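Sortase B (Streptococcus pyogenes, PDB 3PSQ) is a class B sortase involved in pilus assembly, probably acting as a cysteine transpeptidase that joins pilin subunits through an acyl-thioester intermediate. Local coordinates at residues A[35-40]-A[49-54]; A[94-99]-A[188-193]; A[114-119]-A[172-177]; A[146-151]-A[163-168]. All blocks are in the same frame, centred on the assembly; numbering follows the deposited sequence. Where two conformers were deposited one is given.

Contact 1 (A[35-40]-A[49-54]); sequences DVMAWL and YPIVQG. With ZN (zinc ion), chain P.
Residues 35-40 and 49-54 pair as the two antiparallel strands of a beta hairpin, 36-41 with 48-53, in the buried part of the sortase beta sheet, and the ladder is interrupted by a classic beta bulge. At the bulge Met37 and Ala38 both face Ile51. Ile51 O takes a nearly straight bond from Met37 N (2.9 Å, 171° at the hydrogen) and a weak one from Ala38 N, while Ile51 N returns a bond to Ala38 O (2.7 Å). Beyond it Leu40 and Tyr49 form a hydrogen-bonded pair through both N-H groups. Beta-branched residues such as Val36, Ile51 and Val52 suit an extended backbone. Val36 CG2 meets Val52 CG1 at 3.8 Å on the face covered by helix 22-32, whereas Ile51 CD1 packs on Leu40 CB (3.7 Å) on the opposite face, where Leu40 also meets side chains of the neighbouring strand 120-125. Met37 folds back, with chi2 64° and chi3 58°, which lays SD against Ile51 CG2. Asp35, just before the strand, gives its backbone O to Gln53 N and its carboxylate OD2 to a zinc ion (2.0 Å), a site completed by Glu55, Glu59 and a water; OD2 also bonds Tyr60 OH. Trp39 spreads one ring face over the Tyr49-Pro50 peptide, and Pro50 CD sits 3.9 Å from the centroid of the Trp39 six-membered ring, a CH-pi contact.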
# COMPACT_ATOMS: atom_id res chain seq x y z
N ASP A 35 15.15 4.05 -8.18
CA ASP A 35 13.70 4.02 -7.87
C ASP A 35 13.34 3.16 -6.65
O ASP A 35 12.30 3.37 -6.03
CB ASP A 35 12.90 3.49 -9.07
CG ASP A 35 12.76 4.49 -10.20
OD1 ASP A 35 13.36 5.58 -10.14
OD2 ASP A 35 12.03 4.18 -11.17
N VAL A 36 14.16 2.15 -6.34
CA VAL A 36 13.95 1.30 -5.16
C VAL A 36 14.04 2.17 -3.88
O VAL A 36 15.01 2.90 -3.71
CB VAL A 36 14.93 0.09 -5.12
CG1 VAL A 36 14.75 -0.72 -3.82
CG2 VAL A 36 14.73 -0.84 -6.38
N MET A 37 13.04 2.11 -3.00
CA MET A 37 13.06 3.05 -1.86
C MET A 37 12.49 2.51 -0.54
O MET A 37 12.48 3.21 0.46
CB MET A 37 12.37 4.41 -2.20
CG MET A 37 11.11 4.29 -3.01
SD MET A 37 9.74 3.46 -2.20
CE MET A 37 9.51 4.46 -0.69
N ALA A 38 11.99 1.29 -0.53
CA ALA A 38 11.50 0.70 0.72
C ALA A 38 11.36 -0.83 0.64
O ALA A 38 11.40 -1.40 -0.44
CB ALA A 38 10.18 1.32 1.15
N TRP A 39 11.16 -1.46 1.79
CA TRP A 39 10.83 -2.87 1.85
C TRP A 39 9.56 -2.98 2.62
O TRP A 39 9.39 -2.31 3.65
CB TRP A 39 11.95 -3.68 2.53
CG TRP A 39 11.81 -5.18 2.31
CD1 TRP A 39 11.00 -6.05 2.98
CD2 TRP A 39 12.51 -5.97 1.33
NE1 TRP A 39 11.13 -7.33 2.47
CE2 TRP A 39 12.06 -7.30 1.47
CE3 TRP A 39 13.47 -5.68 0.35
CZ2 TRP A 39 12.54 -8.33 0.67
CZ3 TRP A 39 13.93 -6.69 -0.46
CH2 TRP A 39 13.47 -8.00 -0.29
N LEU A 40 8.64 -3.82 2.14
CA LEU A 40 7.35 -4.01 2.77
C LEU A 40 7.15 -5.46 3.22
O LEU A 40 7.39 -6.40 2.45
CB LEU A 40 6.25 -3.63 1.78
CG LEU A 40 4.81 -3.97 2.12
CD1 LEU A 40 4.24 -3.05 3.21
CD2 LEU A 40 3.91 -3.92 0.86
N TYR A 49 8.46 -7.63 0.22
CA TYR A 49 8.97 -7.21 -1.08
C TYR A 49 9.65 -5.88 -1.05
O TYR A 49 9.24 -4.99 -0.29
CB TYR A 49 7.83 -7.06 -2.10
CG TYR A 49 6.86 -8.20 -2.21
CD1 TYR A 49 7.28 -9.55 -2.31
CD2 TYR A 49 5.50 -7.92 -2.25
CE1 TYR A 49 6.29 -10.57 -2.45
CE2 TYR A 49 4.57 -8.89 -2.36
CZ TYR A 49 4.93 -10.20 -2.47
OH TYR A 49 3.84 -11.09 -2.56
N PRO A 50 10.64 -5.70 -1.95
CA PRO A 50 11.16 -4.37 -2.20
C PRO A 50 10.09 -3.53 -2.91
O PRO A 50 9.24 -4.08 -3.62
CB PRO A 50 12.35 -4.64 -3.13
CG PRO A 50 11.94 -5.96 -3.90
CD PRO A 50 11.17 -6.74 -2.88
N ILE A 51 10.11 -2.21 -2.67
CA ILE A 51 9.09 -1.27 -3.21
C ILE A 51 9.82 -0.22 -4.01
O ILE A 51 10.86 0.27 -3.60
CB ILE A 51 8.29 -0.54 -2.09
CG1 ILE A 51 7.59 -1.55 -1.14
CG2 ILE A 51 7.28 0.44 -2.66
CD1 ILE A 51 6.53 -2.49 -1.78
N VAL A 52 9.27 0.11 -5.18
CA VAL A 52 9.82 1.19 -5.97
C VAL A 52 8.89 2.38 -5.95
O VAL A 52 7.70 2.25 -5.65
CB VAL A 52 10.06 0.79 -7.44
CG1 VAL A 52 11.20 -0.20 -7.55
CG2 VAL A 52 8.76 0.26 -8.07
N GLN A 53 9.45 3.53 -6.32
CA GLN A 53 8.62 4.65 -6.71
C GLN A 53 9.00 5.09 -8.10
O GLN A 53 10.19 5.37 -8.37
CB GLN A 53 8.77 5.83 -5.76
CG GLN A 53 7.93 7.05 -6.21
CD GLN A 53 8.13 8.23 -5.29
OE1 GLN A 53 9.21 8.82 -5.24
NE2 GLN A 53 7.09 8.59 -4.54
N GLY A 54 8.02 5.17 -9.00
CA GLY A 54 8.30 5.65 -10.35
C GLY A 54 8.12 7.15 -10.49
O GLY A 54 7.68 7.82 -9.54
ZN ZN P . 11.88 5.37 -12.79
O HOH W 1 13.76 5.11 -13.54

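Contact 2 (A[94-99]-A[188-193]); sequences AHHMAG and STCEDM. With ZN (zinc ion), chain L; ZN (zinc ion), chain R; ACY (acetic acid), chain H; EDO (1,2-ethanediol), chain E.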
# COMPACT_ATOMS: atom_id res chain seq x y z
N ALA A 94 -0.49 -1.77 -6.82
CA ALA A 94 -0.05 -2.69 -7.90
C ALA A 94 -1.09 -2.68 -8.99
O ALA A 94 -2.27 -2.70 -8.71
CB ALA A 94 0.20 -4.14 -7.37
N HIS A 95 -0.64 -2.58 -10.25
CA HIS A 95 -1.53 -2.75 -11.38
C HIS A 95 -1.99 -4.20 -11.49
O HIS A 95 -1.58 -5.08 -10.72
CB HIS A 95 -0.85 -2.28 -12.68
CG HIS A 95 -0.78 -0.79 -12.79
ND1 HIS A 95 -1.83 -0.03 -13.27
CD2 HIS A 95 0.21 0.09 -12.48
CE1 HIS A 95 -1.50 1.25 -13.25
NE2 HIS A 95 -0.28 1.35 -12.75
N HIS A 96 -2.86 -4.47 -12.46
CA HIS A 96 -3.52 -5.76 -12.53
C HIS A 96 -2.59 -6.97 -12.44
O HIS A 96 -2.83 -7.87 -11.62
CB HIS A 96 -4.39 -5.84 -13.80
CG HIS A 96 -4.83 -7.23 -14.17
ND1 HIS A 96 -5.93 -7.83 -13.59
CD2 HIS A 96 -4.37 -8.10 -15.10
CE1 HIS A 96 -6.12 -9.03 -14.14
NE2 HIS A 96 -5.18 -9.21 -15.06
N MET A 97 -1.55 -7.03 -13.27
CA MET A 97 -0.67 -8.20 -13.23
C MET A 97 0.11 -8.32 -11.90
O MET A 97 0.03 -9.38 -11.26
CB MET A 97 0.29 -8.28 -14.43
CG MET A 97 -0.39 -8.56 -15.79
SD MET A 97 -1.25 -10.18 -15.88
CE MET A 97 -0.18 -11.20 -14.81
N ALA A 98 0.87 -7.28 -11.53
CA ALA A 98 1.60 -7.27 -10.28
C ALA A 98 0.70 -7.49 -9.06
O ALA A 98 1.13 -8.06 -8.06
CB ALA A 98 2.39 -5.99 -10.11
N GLY A 99 -0.55 -7.05 -9.14
CA GLY A 99 -1.45 -7.23 -8.04
C GLY A 99 -1.81 -8.69 -7.88
O GLY A 99 -1.76 -9.24 -6.77
N SER A 188 -2.98 -1.42 -2.06
CA SER A 188 -4.13 -1.56 -2.94
C SER A 188 -3.80 -2.24 -4.29
O SER A 188 -2.70 -2.11 -4.85
CB SER A 188 -4.70 -0.16 -3.21
OG SER A 188 -5.95 -0.23 -3.86
N THR A 189 -4.81 -2.93 -4.82
CA THR A 189 -4.78 -3.39 -6.18
C THR A 189 -6.21 -3.62 -6.66
O THR A 189 -7.16 -3.19 -6.02
CB THR A 189 -3.84 -4.63 -6.36
OG1 THR A 189 -3.70 -4.90 -7.76
CG2 THR A 189 -4.35 -5.84 -5.61
N CYS A 190 -6.35 -4.28 -7.81
CA CYS A 190 -7.67 -4.63 -8.32
C CYS A 190 -8.32 -5.79 -7.56
O CYS A 190 -7.68 -6.54 -6.84
CB CYS A 190 -7.58 -4.98 -9.80
SG CYS A 190 -6.51 -6.39 -10.13
N GLU A 191 -9.62 -5.92 -7.74
CA GLU A 191 -10.32 -7.11 -7.31
C GLU A 191 -11.17 -7.55 -8.50
O GLU A 191 -12.29 -7.08 -8.67
CB GLU A 191 -11.16 -6.79 -6.07
CG GLU A 191 -11.68 -7.99 -5.32
CD GLU A 191 -11.74 -7.72 -3.82
OE1 GLU A 191 -12.07 -6.56 -3.44
OE2 GLU A 191 -11.46 -8.66 -3.03
N ASP A 192 -10.62 -8.44 -9.34
CA ASP A 192 -11.25 -8.80 -10.64
C ASP A 192 -12.60 -9.52 -10.57
O ASP A 192 -13.16 -9.86 -11.61
CB ASP A 192 -10.31 -9.65 -11.51
CG ASP A 192 -8.98 -8.99 -11.76
OD1 ASP A 192 -8.93 -7.78 -12.14
OD2 ASP A 192 -7.97 -9.69 -11.56
N MET A 193 -13.13 -9.77 -9.37
CA MET A 193 -14.46 -10.37 -9.32
C MET A 193 -15.59 -9.35 -9.31
O MET A 193 -16.70 -9.70 -9.63
CB MET A 193 -14.61 -11.36 -8.17
CG MET A 193 -13.73 -12.62 -8.30
SD MET A 193 -14.07 -13.66 -9.77
CE MET A 193 -12.63 -13.33 -10.81
ZN ZN L . -7.17 -6.94 -12.23
ZN ZN R . -3.39 -0.51 -14.32
C ACY H . -4.95 -1.51 -12.31
O ACY H . -4.87 -0.33 -11.84
OXT ACY H . -4.40 -1.85 -13.38
CH3 ACY H . -5.68 -2.57 -11.52
C1 EDO E . -5.18 -9.32 -6.39
O1 EDO E . -5.84 -10.19 -7.31
C2 EDO E . -6.04 -9.16 -5.12
O2 EDO E . -7.45 -9.04 -5.40
O HOH W 2 -8.04 -5.23 -13.43
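Cys190 SG stands between its backbone N and carbonyl carbon (chi1 60°), and His96 CG lies anti to its backbone N (chi1 165°); these two torsions turn sulfur and imidazole toward one zinc ion. The metal is held by Cys190 SG at 2.3 Å, His96 ND1 at 2.0 Å, Asp192 OD1 and a water. Sulfur, imidazole nitrogen and carboxylate are good zinc ligands, and here they come from both segments. The Asp192 carboxylate reaches the edge of the His96 ring with its plane turned 57° from it, and Asp192 OD2 is held by Asn100. Cys190 is the predicted acyl-thioester nucleophile and His95 the predicted proton donor/acceptor of the sortase active site, with the predicted transition-state stabiliser Arg198 beside the cysteine; in this crystal a zinc ion sits on that sulfur. His95 points away from the strand: its ND1 binds a second zinc ion at 1.9 Å, which also holds OXT of an acetic acid molecule probably from the crystallisation liquor; that OXT accepts a bond from His96 N, while His95 NE2 is bonded to Asn57 O. Next to the metal site, Thr189 OG1 donates to Ala94 O (2.8 Å) from above the carbonyl plane, and it lies 3.3 Å from Gly99 CA, where the lack of a side chain lets helix and strand come close. Ala94 N bonds Ser188 O (3.0 Å), extending the parallel pairing of strands 89-93 and 184-190; from there residues 94-99 enter helix 96-102 through His95 at its N-cap, and strand 197-205 flanks strand 184-190 as its antiparallel neighbour.

Contact 3 (A[114-119]-A[172-177]); sequences FFNKHK and QYREIL. With ZN (zinc ion), chain K; EDO (1,2-ethanediol), chain D.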
# COMPACT_ATOMS: atom_id res chain seq x y z
N PHE A 114 -9.41 -13.54 9.85
CA PHE A 114 -8.10 -13.11 9.32
C PHE A 114 -7.78 -11.65 9.70
O PHE A 114 -6.68 -11.34 10.12
CB PHE A 114 -8.03 -13.30 7.79
CG PHE A 114 -6.64 -13.12 7.22
CD1 PHE A 114 -5.80 -14.21 7.02
CD2 PHE A 114 -6.15 -11.84 6.91
CE1 PHE A 114 -4.53 -14.06 6.52
CE2 PHE A 114 -4.86 -11.67 6.40
CZ PHE A 114 -4.05 -12.78 6.22
N PHE A 115 -8.75 -10.78 9.53
CA PHE A 115 -8.62 -9.38 9.90
C PHE A 115 -8.36 -9.15 11.39
O PHE A 115 -7.57 -8.29 11.75
CB PHE A 115 -9.89 -8.64 9.51
CG PHE A 115 -9.82 -7.17 9.75
CD1 PHE A 115 -9.19 -6.32 8.83
CD2 PHE A 115 -10.38 -6.61 10.92
CE1 PHE A 115 -9.13 -4.94 9.05
CE2 PHE A 115 -10.31 -5.24 11.15
CZ PHE A 115 -9.68 -4.40 10.21
N ASN A 116 -9.03 -9.91 12.26
CA ASN A 116 -8.73 -9.82 13.69
C ASN A 116 -7.38 -10.44 14.06
O ASN A 116 -6.79 -10.07 15.07
CB ASN A 116 -9.84 -10.45 14.55
CG ASN A 116 -11.17 -9.71 14.46
OD1 ASN A 116 -11.25 -8.57 14.00
ND2 ASN A 116 -12.24 -10.38 14.89
N LYS A 117 -6.86 -11.37 13.27
CA LYS A 117 -5.60 -12.01 13.66
C LYS A 117 -4.35 -11.25 13.24
O LYS A 117 -3.34 -11.23 13.96
CB LYS A 117 -5.53 -13.46 13.16
CG LYS A 117 -4.47 -14.29 13.94
CD LYS A 117 -4.28 -15.70 13.41
CE LYS A 117 -2.97 -16.32 13.98
NZ LYS A 117 -1.83 -16.35 13.01
N HIS A 118 -4.42 -10.61 12.08
CA HIS A 118 -3.25 -9.95 11.47
C HIS A 118 -3.54 -8.46 11.40
O HIS A 118 -4.46 -8.03 10.68
CB HIS A 118 -3.02 -10.55 10.09
CG HIS A 118 -2.82 -12.03 10.12
ND1 HIS A 118 -1.67 -12.61 10.62
CD2 HIS A 118 -3.61 -13.05 9.73
CE1 HIS A 118 -1.75 -13.92 10.52
NE2 HIS A 118 -2.92 -14.21 9.97
N LYS A 119 -2.79 -7.68 12.17
CA LYS A 119 -3.20 -6.33 12.53
C LYS A 119 -2.14 -5.28 12.22
O LYS A 119 -2.33 -4.11 12.48
CB LYS A 119 -3.47 -6.28 14.04
CG LYS A 119 -4.70 -7.03 14.47
CD LYS A 119 -4.59 -7.36 15.94
CE LYS A 119 -5.96 -7.33 16.59
NZ LYS A 119 -5.77 -7.05 18.04
N GLN A 172 -14.19 -4.79 6.63
CA GLN A 172 -13.78 -4.88 8.02
C GLN A 172 -13.23 -3.53 8.52
O GLN A 172 -12.60 -2.78 7.77
CB GLN A 172 -12.74 -5.99 8.22
CG GLN A 172 -13.12 -7.34 7.68
CD GLN A 172 -14.29 -7.98 8.40
OE1 GLN A 172 -14.69 -7.52 9.48
NE2 GLN A 172 -14.85 -9.03 7.82
N TYR A 173 -13.46 -3.21 9.79
CA TYR A 173 -13.03 -1.93 10.38
C TYR A 173 -12.81 -2.07 11.89
O TYR A 173 -13.45 -2.89 12.57
CB TYR A 173 -14.11 -0.89 10.13
CG TYR A 173 -13.71 0.53 10.44
CD1 TYR A 173 -13.02 1.31 9.51
CD2 TYR A 173 -14.06 1.13 11.65
CE1 TYR A 173 -12.66 2.62 9.79
CE2 TYR A 173 -13.71 2.47 11.93
CZ TYR A 173 -13.01 3.19 10.99
OH TYR A 173 -12.66 4.50 11.22
N ARG A 174 -11.86 -1.30 12.43
CA ARG A 174 -11.68 -1.21 13.88
C ARG A 174 -11.35 0.23 14.24
O ARG A 174 -10.63 0.90 13.51
CB ARG A 174 -10.60 -2.18 14.37
CG ARG A 174 -9.17 -1.84 13.94
CD ARG A 174 -8.13 -2.72 14.61
NE ARG A 174 -8.47 -4.14 14.47
CZ ARG A 174 -7.90 -4.97 13.61
NH1 ARG A 174 -8.29 -6.25 13.57
NH2 ARG A 174 -6.94 -4.54 12.80
N GLU A 175 -11.89 0.71 15.36
CA GLU A 175 -11.57 2.03 15.90
C GLU A 175 -10.23 2.02 16.61
O GLU A 175 -10.07 1.30 17.59
CB GLU A 175 -12.60 2.43 16.96
CG GLU A 175 -14.06 2.42 16.51
CD GLU A 175 -14.41 3.60 15.59
OE1 GLU A 175 -13.79 4.69 15.75
OE2 GLU A 175 -15.30 3.43 14.72
N ILE A 176 -9.28 2.81 16.15
CA ILE A 176 -8.06 3.00 16.95
C ILE A 176 -7.83 4.49 17.27
O ILE A 176 -8.38 5.36 16.59
CB ILE A 176 -6.80 2.31 16.32
CG1 ILE A 176 -6.44 2.91 14.96
CG2 ILE A 176 -7.01 0.78 16.22
CD1 ILE A 176 -5.11 2.38 14.40
N LEU A 177 -7.06 4.80 18.32
CA LEU A 177 -6.73 6.19 18.65
C LEU A 177 -6.05 6.87 17.47
O LEU A 177 -5.06 6.37 16.96
CB LEU A 177 -5.79 6.25 19.85
CG LEU A 177 -6.26 6.56 21.28
CD1 LEU A 177 -5.14 6.19 22.27
CD2 LEU A 177 -6.71 8.02 21.45
ZN ZN K . -2.48 -16.25 9.81
C1 EDO D . -8.56 5.55 12.90
O1 EDO D . -9.06 6.30 14.00
C2 EDO D . -9.56 4.45 12.61
O2 EDO D . -9.38 3.44 13.61
O HOH W 3 -12.92 -5.88 13.99
O HOH W 4 -4.60 -16.34 9.51
O HOH W 5 -1.84 -16.82 7.36
O HOH W 6 -0.00 -16.39 10.23
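The guanidinium of Arg174 lies flat on the Phe115 ring, centres 4.2 Å apart and planes 17° from parallel, with Phe115 CE2 over one face and the aliphatic part of Lys119 over the opposite one. At the edge, Arg174 NH1 donates to Phe115 O (2.8 Å, 163° at the hydrogen); the oxygen lies in the guanidinium plane, although the donor stands above the plane of the carbonyl. The stack and the bonds from NH1 to Phe115 O and from NH2 to Ile135 O of strand 130-142 fix the rotation of the group. On the ring face opposite the guanidinium, Gln172 CB sits near the centre, 3.5 Å from the centroid, a CH-pi contact. Phenylalanine suits the place because its two flat faces can take a methylene on one side and a cation on the other. The contact lies on the surface of the sortase domain, joining the C-terminal part of helix 112-117 to the chain leaving strand 170-173. Gln172 NE2 is bonded to Arg110 O. With CG anti to the backbone N (chi1 -176°), Phe115 swings its ring toward Gln172 and Arg174. On another side of the helix end, His118 NE2 binds a zinc ion at 2.1 Å together with three waters.

Contact 4 (A[146-151]-A[163-168]); sequences SLLFNP and LNHIKQ. With ZN (zinc ion), chain O.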
# COMPACT_ATOMS: atom_id res chain seq x y z
N SER A 146 -13.43 8.55 -5.39
CA SER A 146 -13.14 9.99 -5.48
C SER A 146 -12.10 10.51 -4.47
O SER A 146 -11.74 11.69 -4.49
CB SER A 146 -14.43 10.79 -5.35
OG SER A 146 -14.95 10.65 -4.03
N LEU A 147 -11.58 9.65 -3.62
CA LEU A 147 -10.68 10.12 -2.59
C LEU A 147 -9.38 9.32 -2.45
O LEU A 147 -8.30 9.89 -2.35
CB LEU A 147 -11.42 10.15 -1.25
CG LEU A 147 -10.62 10.74 -0.09
CD1 LEU A 147 -10.25 12.18 -0.42
CD2 LEU A 147 -11.42 10.64 1.20
N LEU A 148 -9.49 8.00 -2.45
CA LEU A 148 -8.46 7.13 -1.89
C LEU A 148 -7.29 6.81 -2.82
O LEU A 148 -6.30 6.23 -2.38
CB LEU A 148 -9.10 5.84 -1.33
CG LEU A 148 -9.97 6.08 -0.10
CD1 LEU A 148 -10.65 4.81 0.34
CD2 LEU A 148 -9.16 6.69 1.05
N PHE A 149 -7.38 7.21 -4.09
CA PHE A 149 -6.27 6.97 -5.03
C PHE A 149 -5.52 8.24 -5.35
O PHE A 149 -4.70 8.27 -6.25
CB PHE A 149 -6.73 6.21 -6.29
CG PHE A 149 -7.33 4.85 -5.97
CD1 PHE A 149 -6.54 3.83 -5.49
CD2 PHE A 149 -8.69 4.63 -6.07
CE1 PHE A 149 -7.08 2.61 -5.16
CE2 PHE A 149 -9.23 3.40 -5.74
CZ PHE A 149 -8.43 2.39 -5.28
N ASN A 150 -5.76 9.28 -4.56
CA ASN A 150 -5.05 10.53 -4.71
C ASN A 150 -4.60 11.06 -3.34
O ASN A 150 -5.40 11.62 -2.57
CB ASN A 150 -5.92 11.55 -5.45
CG ASN A 150 -5.13 12.82 -5.84
OD1 ASN A 150 -4.20 13.19 -5.14
ND2 ASN A 150 -5.51 13.48 -6.94
N PRO A 151 -3.31 10.88 -3.01
CA PRO A 151 -2.76 11.32 -1.73
C PRO A 151 -2.85 12.85 -1.53
O PRO A 151 -2.87 13.34 -0.41
CB PRO A 151 -1.29 10.88 -1.80
CG PRO A 151 -1.28 9.74 -2.82
CD PRO A 151 -2.33 10.14 -3.83
N LEU A 163 -12.06 9.46 7.34
CA LEU A 163 -12.45 8.27 8.08
C LEU A 163 -13.87 7.80 7.78
O LEU A 163 -14.14 6.60 7.75
CB LEU A 163 -12.22 8.45 9.58
CG LEU A 163 -10.75 8.52 10.03
CD1 LEU A 163 -10.72 8.80 11.50
CD2 LEU A 163 -10.04 7.20 9.73
N ASN A 164 -14.79 8.73 7.51
CA ASN A 164 -16.16 8.34 7.17
C ASN A 164 -16.28 7.80 5.76
O ASN A 164 -17.11 6.92 5.48
CB ASN A 164 -17.15 9.51 7.36
CG ASN A 164 -18.63 9.08 7.16
OD1 ASN A 164 -18.90 7.93 6.78
ND2 ASN A 164 -19.57 10.00 7.41
N HIS A 165 -15.49 8.36 4.85
CA HIS A 165 -15.40 7.87 3.49
C HIS A 165 -14.97 6.41 3.52
O HIS A 165 -15.56 5.56 2.84
CB HIS A 165 -14.37 8.66 2.69
CG HIS A 165 -14.24 8.19 1.27
ND1 HIS A 165 -15.04 8.65 0.26
CD2 HIS A 165 -13.40 7.29 0.71
CE1 HIS A 165 -14.70 8.07 -0.87
NE2 HIS A 165 -13.71 7.24 -0.63
N ILE A 166 -13.94 6.13 4.30
CA ILE A 166 -13.39 4.79 4.46
C ILE A 166 -14.41 3.87 5.13
O ILE A 166 -14.78 2.85 4.56
CB ILE A 166 -12.08 4.82 5.28
CG1 ILE A 166 -10.94 5.38 4.45
CG2 ILE A 166 -11.76 3.43 5.83
CD1 ILE A 166 -9.72 5.74 5.29
N LYS A 167 -14.87 4.26 6.32
CA LYS A 167 -15.90 3.52 7.04
C LYS A 167 -17.03 2.96 6.18
O LYS A 167 -17.39 1.80 6.32
CB LYS A 167 -16.49 4.39 8.15
CG LYS A 167 -17.24 3.56 9.19
CD LYS A 167 -18.05 4.39 10.19
CE LYS A 167 -19.04 3.48 11.00
NZ LYS A 167 -19.76 4.20 12.14
N GLN A 168 -17.61 3.76 5.29
CA GLN A 168 -18.79 3.34 4.54
C GLN A 168 -18.45 2.38 3.39
O GLN A 168 -19.35 1.79 2.76
CB GLN A 168 -19.55 4.57 4.04
CG GLN A 168 -19.07 5.16 2.72
CD GLN A 168 -20.16 5.11 1.68
OE1 GLN A 168 -19.90 5.15 0.47
NE2 GLN A 168 -21.40 5.03 2.15
ZN ZN O . -16.54 9.89 0.28
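A zinc-binding histidine on helix 159-167 is packed against a type I beta turn, Leu147 to Asn150, in the loop between strand 130-142 and helix 151-155 of the sortase domain. The contact is carried by the flat ring of His165, which has Leu147 over one face and Leu148 at its edge. Leu147 CB lies 3.9 Å from the ring centroid and 14° off the normal, a CH-pi contact, and Leu147 CD2 comes to 3.7 Å from His165 CG. Leu148 approaches differently: its CD1 meets His165 CD2 close to the ring plane, at 3.7 Å. The other branch, Leu148 CD2, touches Ile166 CG1 at 4.1 Å, the two side chains crossing at about a right angle. Leucine suits both positions because its two methyl branches can touch different neighbours, and Leu148 and Ile166 both continue into the core, touching Ile139 of strand 130-142. Histidine suits its place because its ring face can pack against aliphatic carbons while its two nitrogens serve a hydrogen bond and a metal. Its CG is anti to the backbone N (chi1 180°), which carries the ring out to the turn. His165 NE2 is bonded to Asp145 OD1, an oxygen that also accepts from Leu147 N and Leu148 N and so ties ring and turn together; the carboxylate would probably make the imidazole a stronger metal ligand. His165 ND1 binds the zinc ion at 1.9 Å.

How the contacts relate
Contacts 1 and 4 are buried, contact 2 is partly buried, with exposed residues among its metal ligands, and contact 3 lies at the surface. Contacts 1, 2 and 3 all reach the same sheet, but backbone pairing dominates contact 1, metal ligation contact 2 and a cation stacked on a ring contact 3; contact 4 is mainly apolar. Contacts 1 and 3 are on opposite sides of the chain's centre, their own centres about 25 Å apart. Contact 4 touches two others: Phe149 packs on Ser188 of contact 2, and Leu163 and Ile166 meet Tyr173 of contact 3, where helix 159-167 leads into strand 170-173. Zinc accompanies every contact, yet only in contact 2 do both segments supply ligands.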